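Local coordinates for acyl-CoA dehydrogenase (PDB 3NF4), which binds flavin adenine dinucleotide and, as an acyl-CoA dehydrogenase, probably oxidises acyl-CoA thioesters to their 2,3-enoyl forms, at residues Gly260-Ala265 with Asp333-Val338; Asp267-Tyr272 with Thr340-Val345. One frame throughout, in Å; residues are numbered along the deposited sequence.

Contact 1: Gly260-Ala265 with Asp333-Val338; sequences GLAQAA and DAAMKV
Ala262 sits directly against Ala335, with its CB 4.0 Å from Ala335 CA and the two CA atoms 4.7 Å apart. Small side chains at the crossing let the axes of segments 260-265 and 333-338 approach to 8.7 Å, nearly parallel at 20°. One turn on, Val338 takes over the contact. Its CG1 stands anti to its own backbone N (chi1 169°), which carries this methyl across to the facing helix, 3.6 Å from Ala262 O and 4.2 Å from Ala262 CB. The packing slackens toward Ala265, whose CB meets the same CG1 at 4.4 Å and also touches Thr339 and Ala342 further along helix 321-346. On the flanks the character changes. Lys337 extends into solvent, and the partly exposed Gln263 points away from segment 333-338, its OE1 accepting a bond from Arg304. Leu261, although buried, leans on Tyr360 and Ala364 of helix 357-367, while Val300 and Ala299 of helix 289-315 close over Ala262 and Val338. No hydrogen bond crosses the interface, so the two helices of this all-helical C-terminal domain are joined here by van der Waals contact between small apolar groups and the Ala262 carbonyl oxygen.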
ATOM      1  N   GLY A 260       8.220  19.355   5.659  1.00 39.73           N
ATOM      2  CA  GLY A 260       9.419  19.741   6.438  1.00 40.17           C
ATOM      3  C   GLY A 260       9.600  18.841   7.650  1.00 40.97           C
ATOM      4  O   GLY A 260      10.723  18.565   8.045  1.00 40.82           O
ATOM      5  N   LEU A 261       8.482  18.385   8.238  1.00 40.66           N
ATOM      6  CA  LEU A 261       8.511  17.352   9.286  1.00 40.77           C
ATOM      7  C   LEU A 261       9.050  16.015   8.741  1.00 40.30           C
ATOM      8  O   LEU A 261       9.892  15.359   9.396  1.00 39.61           O
ATOM      9  CB  LEU A 261       7.100  17.124   9.882  1.00 40.88           C
ATOM     10  CG  LEU A 261       6.998  16.065  10.986  1.00 41.29           C
ATOM     11  CD1 LEU A 261       7.922  16.352  12.233  1.00 40.93           C
ATOM     12  CD2 LEU A 261       5.538  15.833  11.411  1.00 40.89           C
ATOM     13  N   ALA A 262       8.568  15.601   7.560  1.00 39.19           N
ATOM     14  CA  ALA A 262       9.160  14.423   6.903  1.00 39.09           C
ATOM     15  C   ALA A 262      10.660  14.605   6.587  1.00 39.37           C
ATOM     16  O   ALA A 262      11.437  13.690   6.797  1.00 39.69           O
ATOM     17  CB  ALA A 262       8.403  14.048   5.620  1.00 38.48           C
ATOM     18  N   GLN A 263      11.061  15.771   6.075  1.00 39.85           N
ATOM     19  CA  GLN A 263      12.484  16.022   5.780  1.00 40.50           C
ATOM     20  C   GLN A 263      13.347  15.943   7.054  1.00 41.18           C
ATOM     21  O   GLN A 263      14.447  15.377   7.024  1.00 42.70           O
ATOM     22  CB  GLN A 263      12.679  17.369   5.071  1.00 40.81           C
ATOM     23  CG  GLN A 263      14.139  17.781   4.781  1.00 42.11           C
ATOM     24  CD  GLN A 263      14.829  16.871   3.729  1.00 42.48           C
ATOM     25  OE1 GLN A 263      14.304  16.611   2.632  1.00 40.47           O
ATOM     26  NE2 GLN A 263      16.009  16.402   4.075  1.00 41.93           N
ATOM     27  N   ALA A 264      12.870  16.518   8.153  1.00 40.77           N
ATOM     28  CA  ALA A 264      13.580  16.407   9.445  1.00 41.52           C
ATOM     29  C   ALA A 264      13.801  14.941   9.898  1.00 40.92           C
ATOM     30  O   ALA A 264      14.856  14.586  10.380  1.00 41.45           O
ATOM     31  CB  ALA A 264      12.819  17.169  10.523  1.00 41.30           C
ATOM     32  N   ALA A 265      12.789  14.102   9.740  1.00 41.17           N
ATOM     33  CA  ALA A 265      12.860  12.687  10.126  1.00 41.08           C
ATOM     34  C   ALA A 265      13.763  11.921   9.151  1.00 41.82           C
ATOM     35  O   ALA A 265      14.503  11.033   9.562  1.00 43.06           O
ATOM     36  CB  ALA A 265      11.469  12.074  10.184  1.00 39.57           C
ATOM     37  N   ASP A 333       0.059  12.029   3.932  1.00 36.18           N
ATOM     38  CA  ASP A 333       0.296  10.568   3.851  1.00 37.09           C
ATOM     39  C   ASP A 333       1.839  10.271   3.882  1.00 36.48           C
ATOM     40  O   ASP A 333       2.286   9.339   4.547  1.00 36.63           O
ATOM     41  CB  ASP A 333      -0.412   9.908   2.654  1.00 36.44           C
ATOM     42  CG  ASP A 333      -1.938   9.592   2.928  1.00 42.74           C
ATOM     43  OD1 ASP A 333      -2.468   9.801   4.064  1.00 43.98           O
ATOM     44  OD2 ASP A 333      -2.637   9.124   1.975  1.00 47.13           O
ATOM     45  N   ALA A 334       2.644  11.088   3.204  1.00 36.74           N
ATOM     46  CA  ALA A 334       4.118  10.909   3.218  1.00 36.28           C
ATOM     47  C   ALA A 334       4.762  11.129   4.593  1.00 35.88           C
ATOM     48  O   ALA A 334       5.652  10.359   4.975  1.00 35.84           O
ATOM     49  CB  ALA A 334       4.816  11.808   2.153  1.00 36.42           C
ATOM     50  N   ALA A 335       4.335  12.165   5.331  1.00 35.61           N
ATOM     51  CA  ALA A 335       4.884  12.383   6.677  1.00 36.14           C
ATOM     52  C   ALA A 335       4.588  11.193   7.611  1.00 36.14           C
ATOM     53  O   ALA A 335       5.468  10.742   8.350  1.00 36.52           O
ATOM     54  CB  ALA A 335       4.419  13.735   7.305  1.00 35.80           C
ATOM     55  N   MET A 336       3.369  10.661   7.556  1.00 36.62           N
ATOM     56  CA  MET A 336       3.040   9.522   8.403  1.00 36.84           C
ATOM     57  C   MET A 336       3.896   8.307   8.044  1.00 36.90           C
ATOM     58  O   MET A 336       4.411   7.622   8.933  1.00 37.23           O
ATOM     59  CB  MET A 336       1.550   9.169   8.346  1.00 37.30           C
ATOM     60  CG  MET A 336       1.099   8.162   9.440  1.00 37.72           C
ATOM     61  SD  MET A 336       1.111   8.988  11.061  1.00 42.95           S
ATOM     62  CE  MET A 336       2.510   8.158  11.816  1.00 40.58           C
ATOM     63  N   LYS A 337       4.085   8.053   6.754  1.00 36.17           N
ATOM     64  CA  LYS A 337       4.932   6.914   6.328  1.00 36.74           C
ATOM     65  C   LYS A 337       6.438   7.090   6.617  1.00 35.79           C
ATOM     66  O   LYS A 337       7.093   6.139   7.046  1.00 36.24           O
ATOM     67  CB  LYS A 337       4.714   6.622   4.834  1.00 37.61           C
ATOM     68  CG  LYS A 337       5.436   5.403   4.296  1.00 42.05           C
ATOM     69  CD  LYS A 337       5.739   5.563   2.786  1.00 49.08           C
ATOM     70  CE  LYS A 337       6.626   4.402   2.237  1.00 52.64           C
ATOM     71  NZ  LYS A 337       6.503   4.233   0.739  1.00 56.15           N
ATOM     72  N   VAL A 338       6.989   8.282   6.357  1.00 34.43           N
ATOM     73  CA  VAL A 338       8.426   8.558   6.588  1.00 33.67           C
ATOM     74  C   VAL A 338       8.785   8.589   8.089  1.00 34.26           C
ATOM     75  O   VAL A 338       9.827   8.076   8.483  1.00 33.98           O
ATOM     76  CB  VAL A 338       8.863   9.880   5.885  1.00 34.31           C
ATOM     77  CG1 VAL A 338      10.227  10.327   6.300  1.00 32.65           C
ATOM     78  CG2 VAL A 338       8.756   9.749   4.309  1.00 33.09           C
TER

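Contact 2: Asp267-Tyr272 with Thr340-Val345; sequences DEAVAY and TDAVQV
Lys365 NZ of the second subunit is gripped on the outer flank of the Ala269-Val345 packing, where Gln344 OE1 and the backbone Thr340 O both hydrogen-bond to it. The Gln344 amide is used at its other end too, NE2 donating to Gln375 OE1 of that same subunit. One surface of segment 340-345 is thus committed to the subunit interface, and another to helix 247-274.

On that inner surface the chemistry is apolar. Ala269 and Ala342 meet methyl to methyl, CB to CB at 4.1 Å. A turn later Val345 reaches over to the same alanine: with CG1 anti to its backbone N (chi1 171°), this branch lies 3.9 Å from Ala269 CB and 3.8 Å from Ala269 O. Tyr272, its CG likewise swung anti to the backbone N (chi1 -166°), brings one side of its ring up to the end of segment 340-345. CD2 and CE2 are each 3.9 Å from Val345 O, which approaches the ring obliquely, and the ring also stacks with Phe346. Leu293 and Met296 of helix 289-315 pack on Ala269, and Leu292 on Val345, so a third helix covers this seam. The axes of segments 267-272 and 340-345 approach to 9.1 Å at 19°.

Since no hydrogen bond joins the two segments, their cohesion rests on van der Waals contact, whereas helix 321-346 is tied to the neighbouring subunit through directed polar bonds.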
ATOM      1  N   ASP A 267      16.484  13.257   7.617  1.00 45.61           N
ATOM      2  CA  ASP A 267      17.866  13.634   7.993  1.00 48.11           C
ATOM      3  C   ASP A 267      18.385  12.867   9.251  1.00 48.59           C
ATOM      4  O   ASP A 267      19.519  12.372   9.250  1.00 48.94           O
ATOM      5  CB  ASP A 267      18.020  15.163   8.185  1.00 48.61           C
ATOM      6  CG  ASP A 267      17.882  15.960   6.863  1.00 53.12           C
ATOM      7  OD1 ASP A 267      18.171  15.409   5.760  1.00 55.54           O
ATOM      8  OD2 ASP A 267      17.512  17.165   6.922  1.00 54.99           O
ATOM      9  N   GLU A 268      17.562  12.760  10.301  1.00 47.72           N
ATOM     10  CA  GLU A 268      17.893  11.901  11.439  1.00 48.20           C
ATOM     11  C   GLU A 268      18.280  10.465  11.032  1.00 47.51           C
ATOM     12  O   GLU A 268      19.302   9.944  11.493  1.00 47.66           O
ATOM     13  CB  GLU A 268      16.728  11.823  12.428  1.00 48.15           C
ATOM     14  CG  GLU A 268      16.395  13.121  13.150  1.00 51.43           C
ATOM     15  CD  GLU A 268      17.473  13.549  14.148  1.00 59.78           C
ATOM     16  OE1 GLU A 268      18.250  12.670  14.621  1.00 62.67           O
ATOM     17  OE2 GLU A 268      17.532  14.767  14.479  1.00 60.45           O
ATOM     18  N   ALA A 269      17.465   9.841  10.177  1.00 45.79           N
ATOM     19  CA  ALA A 269      17.644   8.432   9.819  1.00 45.20           C
ATOM     20  C   ALA A 269      18.861   8.193   8.905  1.00 46.09           C
ATOM     21  O   ALA A 269      19.582   7.203   9.073  1.00 46.47           O
ATOM     22  CB  ALA A 269      16.359   7.853   9.192  1.00 43.01           C
ATOM     23  N   VAL A 270      19.075   9.085   7.937  1.00 46.57           N
ATOM     24  CA  VAL A 270      20.293   9.069   7.114  1.00 48.21           C
ATOM     25  C   VAL A 270      21.560   9.192   7.974  1.00 49.57           C
ATOM     26  O   VAL A 270      22.451   8.370   7.855  1.00 50.20           O
ATOM     27  CB  VAL A 270      20.269  10.152   6.003  1.00 48.47           C
ATOM     28  CG1 VAL A 270      21.623  10.261   5.304  1.00 47.94           C
ATOM     29  CG2 VAL A 270      19.140   9.845   4.986  1.00 48.56           C
ATOM     30  N   ALA A 271      21.629  10.192   8.850  1.00 50.44           N
ATOM     31  CA  ALA A 271      22.764  10.298   9.783  1.00 52.85           C
ATOM     32  C   ALA A 271      22.989   9.008  10.604  1.00 53.40           C
ATOM     33  O   ALA A 271      24.106   8.458  10.580  1.00 54.73           O
ATOM     34  CB  ALA A 271      22.639  11.538  10.714  1.00 52.89           C
ATOM     35  N   TYR A 272      21.948   8.521  11.297  1.00 51.96           N
ATOM     36  CA  TYR A 272      22.045   7.262  12.059  1.00 52.53           C
ATOM     37  C   TYR A 272      22.510   6.041  11.255  1.00 52.82           C
ATOM     38  O   TYR A 272      23.374   5.298  11.708  1.00 52.79           O
ATOM     39  CB  TYR A 272      20.721   6.904  12.746  1.00 51.79           C
ATOM     40  CG  TYR A 272      20.876   5.801  13.798  1.00 54.58           C
ATOM     41  CD1 TYR A 272      21.425   6.085  15.055  1.00 58.65           C
ATOM     42  CD2 TYR A 272      20.502   4.478  13.532  1.00 54.05           C
ATOM     43  CE1 TYR A 272      21.571   5.079  16.036  1.00 59.80           C
ATOM     44  CE2 TYR A 272      20.651   3.475  14.497  1.00 55.57           C
ATOM     45  CZ  TYR A 272      21.187   3.786  15.741  1.00 59.25           C
ATOM     46  OH  TYR A 272      21.346   2.811  16.703  1.00 62.60           O
ATOM     47  N   THR A 340       7.227   7.029  10.588  1.00 34.40           N
ATOM     48  CA  THR A 340       7.064   5.639  11.026  1.00 34.91           C
ATOM     49  C   THR A 340       8.248   4.712  10.641  1.00 34.87           C
ATOM     50  O   THR A 340       8.679   3.872  11.443  1.00 33.82           O
ATOM     51  CB  THR A 340       5.740   5.004  10.466  1.00 35.40           C
ATOM     52  OG1 THR A 340       4.612   5.689  11.041  1.00 36.91           O
ATOM     53  CG2 THR A 340       5.652   3.493  10.807  1.00 33.93           C
ATOM     54  N   ASP A 341       8.728   4.854   9.409  1.00 34.47           N
ATOM     55  CA  ASP A 341       9.949   4.180   8.944  1.00 34.69           C
ATOM     56  C   ASP A 341      11.262   4.767   9.545  1.00 34.99           C
ATOM     57  O   ASP A 341      12.261   4.059   9.639  1.00 35.81           O
ATOM     58  CB  ASP A 341      10.014   4.230   7.402  1.00 35.28           C
ATOM     59  CG  ASP A 341       8.962   3.329   6.721  1.00 37.24           C
ATOM     60  OD1 ASP A 341       8.432   2.380   7.341  1.00 40.54           O
ATOM     61  OD2 ASP A 341       8.646   3.577   5.547  1.00 43.82           O
ATOM     62  N   ALA A 342      11.268   6.033   9.955  1.00 33.86           N
ATOM     63  CA  ALA A 342      12.455   6.572  10.591  1.00 35.34           C
ATOM     64  C   ALA A 342      12.728   5.954  11.996  1.00 36.73           C
ATOM     65  O   ALA A 342      13.900   5.795  12.369  1.00 37.72           O
ATOM     66  CB  ALA A 342      12.473   8.129  10.612  1.00 34.67           C
ATOM     67  N   VAL A 343      11.676   5.636  12.762  1.00 36.07           N
ATOM     68  CA  VAL A 343      11.809   4.939  14.048  1.00 36.21           C
ATOM     69  C   VAL A 343      12.352   3.541  13.743  1.00 38.36           C
ATOM     70  O   VAL A 343      13.218   3.035  14.448  1.00 39.55           O
ATOM     71  CB  VAL A 343      10.427   4.810  14.777  1.00 35.34           C
ATOM     72  CG1 VAL A 343      10.538   3.972  16.095  1.00 34.21           C
ATOM     73  CG2 VAL A 343       9.920   6.165  15.110  1.00 31.91           C
ATOM     74  N   GLN A 344      11.819   2.928  12.688  1.00 39.39           N
ATOM     75  CA  GLN A 344      12.258   1.621  12.216  1.00 41.22           C
ATOM     76  C   GLN A 344      13.793   1.549  11.942  1.00 42.15           C
ATOM     77  O   GLN A 344      14.464   0.620  12.402  1.00 42.67           O
ATOM     78  CB  GLN A 344      11.419   1.208  10.978  1.00 40.63           C
ATOM     79  CG  GLN A 344      11.465  -0.311  10.603  1.00 41.11           C
ATOM     80  CD  GLN A 344      10.872  -1.197  11.681  1.00 44.06           C
ATOM     81  OE1 GLN A 344      10.063  -0.735  12.497  1.00 40.51           O
ATOM     82  NE2 GLN A 344      11.289  -2.481  11.708  1.00 44.05           N
ATOM     83  N   VAL A 345      14.330   2.539  11.218  1.00 42.89           N
ATOM     84  CA  VAL A 345      15.785   2.669  10.955  1.00 43.58           C
ATOM     85  C   VAL A 345      16.662   2.703  12.253  1.00 45.14           C
ATOM     86  O   VAL A 345      17.707   2.050  12.318  1.00 44.96           O
ATOM     87  CB  VAL A 345      16.072   3.872  10.008  1.00 43.82           C
ATOM     88  CG1 VAL A 345      17.549   4.163   9.904  1.00 44.32           C
ATOM     89  CG2 VAL A 345      15.455   3.622   8.598  1.00 42.74           C
TER

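Overall arrangement
Contacts 1 and 2 are successive portions of one seam between helices 247-274 and 321-346, their centres 11 Å apart. They join where Ala265 O of contact 1 packs 3.7 Å from Ala342 CB of contact 2. Contacting positions recur at steps of three and four residues on both helices, the spacing expected of side-by-side helices in a bundle. Both contacts are buried, but the centre of contact 1 lies about 16 Å from the centre of the chain and that of contact 2 about 25 Å. The side chains that meet in contact 1 are all aliphatic; the outer contact adds a partly exposed tyrosine and backs onto polar bonds with the second subunit, where contact 1 has Met336 packing on Met361 of that subunit.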